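Local coordinates for type ii site-specific deoxyribonuclease (Klebsiella pneumoniae, PDB 6EKR), which probably cleaves double-stranded DNA at a specific recognition sequence, as a type IIP restriction endonuclease of the PD-(D/E)xK nuclease class, at residues V28-A40 with T113-W125. The protein carries 2 engineered substitutions. Residues are numbered along the deposited sequence; the frame is centred on the assembly and turned at random.
Sequences VIEHAMLLLKNNA and TSVMSVACCFDLW
Leu36 is a knob in a hole formed by Ser117, Cys120, Cys121 and Leu124. Its two methyls divide the work: CD1 rests on the backbone of Ser117, 3.7 Å from Ser117 O, while CD2 lies 3.7 Å from Cys121 SG and also reaches Cys120 CB and Leu124 CD1. Further apolar contacts run along the interface. Val28 CG1 meets Val118 CG2 at 3.7 Å, the two side chains crossing at about a right angle, and Ala32 CB touches both Val118 CG2 and Cys121 SG. Met33, present as selenomethionine, is bent at chi2 and chi3 and brings its SE to 3.7 Å from both Thr113 CG2 and Ser117 CB. The pair joins the C-terminal parts of helices 22-39 and 101-125, whose short segments cross at 56° with axes 8.6 Å apart; Ala32 and Val118 bring their CA atoms to 5.5 Å. Helix 3-16 packs against Val28 and Cys121, and helices 78-91 and 132-148 adjoin Ile29 and Ser114. Around the flat indole of Trp125, Leu35 CD2 lies over one face, offset toward the rim, and Leu124 CB over the opposite one, while Asn39 CB approaches CZ2 obliquely at 3.7 Å. Phe61 meets the same ring with planes about 55° apart. Both serine hydroxyls bond to carbonyls of their own helix. Ser117 OG, turned between its backbone N and carbonyl carbon (chi1 66°), donates to Ser114 O at 2.6 Å from above the carbonyl plane; Ser114 OG, beside Ile29 CD1, bonds to Ile110 O.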
loop_
_atom_site.group_PDB
_atom_site.type_symbol
_atom_site.label_atom_id
_atom_site.label_comp_id
_atom_site.label_asym_id
_atom_site.label_seq_id
_atom_site.Cartn_x
_atom_site.Cartn_y
_atom_site.Cartn_z
ATOM N N VAL A 28 28.867 8.718 5.470
ATOM C CA VAL A 28 27.535 9.208 5.814
ATOM C C VAL A 28 27.243 8.946 7.288
ATOM O O VAL A 28 26.673 9.799 7.984
ATOM C CB VAL A 28 26.440 8.574 4.937
ATOM C CG1 VAL A 28 25.052 8.927 5.459
ATOM C CG2 VAL A 28 26.590 9.031 3.512
ATOM N N ILE A 29 27.647 7.770 7.763
ATOM C CA ILE A 29 27.476 7.436 9.173
ATOM C C ILE A 29 28.296 8.383 10.038
ATOM O O ILE A 29 27.756 9.007 10.958
ATOM C CB ILE A 29 27.813 5.971 9.486
ATOM C CG1 ILE A 29 26.960 5.040 8.623
ATOM C CG2 ILE A 29 27.509 5.695 10.939
ATOM C CD1 ILE A 29 27.540 3.666 8.409
ATOM N N GLU A 30 29.580 8.517 9.720
ATOM C CA GLU A 30 30.453 9.427 10.442
ATOM C C GLU A 30 29.782 10.776 10.633
ATOM O O GLU A 30 29.730 11.298 11.737
ATOM C CB GLU A 30 31.779 9.589 9.706
ATOM C CG GLU A 30 32.695 10.650 10.294
ATOM C CD GLU A 30 34.144 10.465 9.893
ATOM O OE1 GLU A 30 34.531 9.327 9.546
ATOM O OE2 GLU A 30 34.899 11.460 9.933
ATOM N N HIS A 31 29.229 11.306 9.551
ATOM C CA HIS A 31 28.720 12.677 9.522
ATOM C C HIS A 31 27.368 12.850 10.194
ATOM O O HIS A 31 27.104 13.895 10.785
ATOM C CB HIS A 31 28.664 13.196 8.080
ATOM C CG HIS A 31 28.181 14.612 7.957
ATOM N ND1 HIS A 31 29.036 15.696 7.974
ATOM C CD2 HIS A 31 26.933 15.119 7.811
ATOM C CE1 HIS A 31 28.334 16.808 7.839
ATOM N NE2 HIS A 31 27.055 16.486 7.746
ATOM N N ALA A 32 26.506 11.845 10.090
ATOM C CA ALA A 32 25.202 11.914 10.742
ATOM C C ALA A 32 25.375 11.855 12.256
ATOM O O ALA A 32 24.694 12.585 12.994
ATOM C CB ALA A 32 24.301 10.793 10.261
HETATM N N MSE A 33 26.298 10.994 12.699
HETATM C CA MSE A 33 26.641 10.846 14.114
HETATM C C MSE A 33 27.190 12.140 14.726
HETATM O O MSE A 33 26.744 12.563 15.790
HETATM C CB MSE A 33 27.637 9.704 14.317
HETATM C CG MSE A 33 27.037 8.311 14.187
HETATM SE SE MSE A 33 25.723 7.898 15.581
HETATM C CE MSE A 33 26.954 7.667 17.079
ATOM N N LEU A 34 28.141 12.772 14.043
ATOM C CA LEU A 34 28.713 14.021 14.520
ATOM C C LEU A 34 27.723 15.178 14.442
ATOM O O LEU A 34 27.826 16.133 15.210
ATOM C CB LEU A 34 30.006 14.362 13.773
ATOM C CG LEU A 34 31.182 13.385 13.905
ATOM C CD1 LEU A 34 32.355 13.841 13.075
ATOM C CD2 LEU A 34 31.604 13.188 15.345
ATOM N N LEU A 35 26.768 15.095 13.526
ATOM C CA LEU A 35 25.746 16.131 13.409
ATOM C C LEU A 35 24.856 16.166 14.639
ATOM O O LEU A 35 24.680 17.224 15.248
ATOM C CB LEU A 35 24.891 15.924 12.151
ATOM C CG LEU A 35 25.002 16.905 10.978
ATOM C CD1 LEU A 35 24.180 16.396 9.807
ATOM C CD2 LEU A 35 24.524 18.283 11.388
ATOM N N LEU A 36 24.300 15.000 14.990
ATOM C CA LEU A 36 23.411 14.844 16.148
ATOM C C LEU A 36 24.172 15.175 17.423
ATOM O O LEU A 36 23.657 15.869 18.299
ATOM C CB LEU A 36 22.845 13.416 16.222
ATOM C CG LEU A 36 22.033 12.792 15.072
ATOM C CD1 LEU A 36 21.880 11.302 15.258
ATOM C CD2 LEU A 36 20.667 13.420 14.961
ATOM N N LYS A 37 25.407 14.690 17.502
ATOM C CA LYS A 37 26.306 14.981 18.609
ATOM C C LYS A 37 26.526 16.491 18.863
ATOM O O LYS A 37 26.447 16.938 20.004
ATOM C CB LYS A 37 27.637 14.243 18.395
ATOM C CG LYS A 37 28.691 14.472 19.463
ATOM C CD LYS A 37 29.758 13.394 19.398
ATOM C CE LYS A 37 30.857 13.638 20.429
ATOM N NZ LYS A 37 31.900 14.578 19.927
ATOM N N ASN A 38 26.775 17.271 17.817
ATOM C CA ASN A 38 27.128 18.685 17.994
ATOM C C ASN A 38 25.963 19.685 17.974
ATOM O O ASN A 38 26.121 20.848 18.383
ATOM C CB ASN A 38 28.191 19.108 16.981
ATOM C CG ASN A 38 29.435 18.250 17.053
ATOM O OD1 ASN A 38 29.956 17.979 18.132
ATOM N ND2 ASN A 38 29.921 17.813 15.894
ATOM N N ASN A 39 24.797 19.243 17.511
ATOM C CA ASN A 39 23.663 20.154 17.374
ATOM C C ASN A 39 22.384 19.719 18.078
ATOM O O ASN A 39 21.566 20.560 18.449
ATOM C CB ASN A 39 23.375 20.418 15.894
ATOM C CG ASN A 39 24.627 20.736 15.111
ATOM O OD1 ASN A 39 25.261 21.763 15.323
ATOM N ND2 ASN A 39 24.999 19.845 14.215
ATOM N N ALA A 40 22.211 18.412 18.260
ATOM C CA ALA A 40 20.947 17.883 18.760
ATOM C C ALA A 40 20.905 17.703 20.270
ATOM O O ALA A 40 21.862 17.208 20.877
ATOM C CB ALA A 40 20.606 16.583 18.066
ATOM N N THR A 113 21.949 1.902 15.205
ATOM C CA THR A 113 22.555 3.207 15.341
ATOM C C THR A 113 22.875 3.809 13.978
ATOM O O THR A 113 22.575 4.978 13.741
ATOM C CB THR A 113 23.817 3.111 16.230
ATOM O OG1 THR A 113 23.420 2.725 17.547
ATOM C CG2 THR A 113 24.578 4.431 16.303
ATOM N N SER A 114 23.464 3.016 13.087
ATOM C CA SER A 114 23.865 3.526 11.777
ATOM C C SER A 114 22.666 4.080 11.006
ATOM O O SER A 114 22.685 5.235 10.581
ATOM C CB SER A 114 24.563 2.446 10.951
ATOM O OG SER A 114 25.831 2.111 11.481
ATOM N N VAL A 115 21.631 3.251 10.844
ATOM C CA VAL A 115 20.409 3.612 10.124
ATOM C C VAL A 115 19.615 4.705 10.838
ATOM O O VAL A 115 19.125 5.637 10.198
ATOM C CB VAL A 115 19.517 2.376 9.862
ATOM C CG1 VAL A 115 18.115 2.788 9.483
ATOM C CG2 VAL A 115 20.111 1.520 8.768
HETATM N N MSE A 116 19.497 4.602 12.157
HETATM C CA MSE A 116 18.679 5.543 12.918
HETATM C C MSE A 116 19.355 6.881 13.090
HETATM O O MSE A 116 18.688 7.876 13.340
HETATM C CB MSE A 116 18.290 4.971 14.278
HETATM C CG MSE A 116 17.242 3.886 14.201
HETATM SE SE MSE A 116 15.533 4.564 13.528
HETATM C CE MSE A 116 14.901 5.374 15.190
ATOM N N SER A 117 20.674 6.908 12.957
ATOM C CA SER A 117 21.408 8.158 13.028
ATOM C C SER A 117 21.109 8.972 11.793
ATOM O O SER A 117 20.883 10.179 11.881
ATOM C CB SER A 117 22.909 7.914 13.124
ATOM O OG SER A 117 23.393 7.316 11.936
ATOM N N VAL A 118 21.094 8.312 10.636
ATOM C CA VAL A 118 20.752 9.001 9.406
ATOM C C VAL A 118 19.284 9.418 9.421
ATOM O O VAL A 118 18.958 10.543 9.067
ATOM C CB VAL A 118 21.068 8.166 8.176
ATOM C CG1 VAL A 118 20.565 8.862 6.931
ATOM C CG2 VAL A 118 22.556 7.943 8.069
ATOM N N ALA A 119 18.415 8.519 9.863
ATOM C CA ALA A 119 16.981 8.780 9.890
ATOM C C ALA A 119 16.618 9.999 10.743
ATOM O O ALA A 119 15.906 10.888 10.275
ATOM C CB ALA A 119 16.210 7.526 10.353
ATOM N N CYS A 120 17.115 10.045 11.978
ATOM C CA CYS A 120 16.839 11.153 12.893
ATOM C C CYS A 120 17.352 12.501 12.398
ATOM O O CYS A 120 16.746 13.536 12.671
ATOM C CB CYS A 120 17.431 10.876 14.272
ATOM S SG CYS A 120 16.640 9.545 15.125
ATOM N N CYS A 121 18.483 12.483 11.695
ATOM C CA CYS A 121 19.009 13.680 11.039
ATOM C C CYS A 121 18.004 14.305 10.072
ATOM O O CYS A 121 17.825 15.528 10.060
ATOM C CB CYS A 121 20.307 13.356 10.324
ATOM S SG CYS A 121 21.724 13.297 11.429
ATOM N N PHE A 122 17.342 13.455 9.285
ATOM C CA PHE A 122 16.273 13.879 8.376
ATOM C C PHE A 122 15.016 14.381 9.070
ATOM O O PHE A 122 14.325 15.242 8.542
ATOM C CB PHE A 122 15.882 12.743 7.431
ATOM C CG PHE A 122 16.804 12.579 6.263
ATOM C CD1 PHE A 122 16.320 12.696 4.970
ATOM C CD2 PHE A 122 18.163 12.303 6.453
ATOM C CE1 PHE A 122 17.179 12.536 3.881
ATOM C CE2 PHE A 122 19.025 12.141 5.369
ATOM C CZ PHE A 122 18.534 12.258 4.088
ATOM N N ASP A 123 14.693 13.823 10.231
ATOM C CA ASP A 123 13.523 14.281 10.967
ATOM C C ASP A 123 13.743 15.687 11.514
ATOM O O ASP A 123 12.796 16.462 11.629
ATOM C CB ASP A 123 13.186 13.328 12.106
ATOM C CG ASP A 123 13.019 11.895 11.646
ATOM O OD1 ASP A 123 12.372 11.641 10.609
ATOM O OD2 ASP A 123 13.534 11.006 12.348
ATOM N N LEU A 124 14.995 16.012 11.841
ATOM C CA LEU A 124 15.316 17.306 12.421
ATOM C C LEU A 124 15.640 18.355 11.370
ATOM O O LEU A 124 15.246 19.505 11.513
ATOM C CB LEU A 124 16.469 17.204 13.428
ATOM C CG LEU A 124 16.339 16.347 14.693
ATOM C CD1 LEU A 124 17.670 16.303 15.415
ATOM C CD2 LEU A 124 15.242 16.825 15.637
ATOM N N TRP A 125 16.360 17.972 10.322
ATOM C CA TRP A 125 16.807 18.949 9.330
ATOM C C TRP A 125 16.120 18.801 7.975
ATOM O O TRP A 125 16.467 19.481 7.008
ATOM C CB TRP A 125 18.333 18.965 9.235
ATOM C CG TRP A 125 18.933 19.489 10.507
ATOM C CD1 TRP A 125 18.894 20.778 10.955
ATOM C CD2 TRP A 125 19.627 18.736 11.515
ATOM N NE1 TRP A 125 19.532 20.876 12.169
ATOM C CE2 TRP A 125 19.987 19.637 12.536
ATOM C CE3 TRP A 125 19.979 17.390 11.652
ATOM C CZ2 TRP A 125 20.685 19.238 13.676
ATOM C CZ3 TRP A 125 20.678 16.995 12.786
ATOM C CH2 TRP A 125 21.024 17.915 13.780
#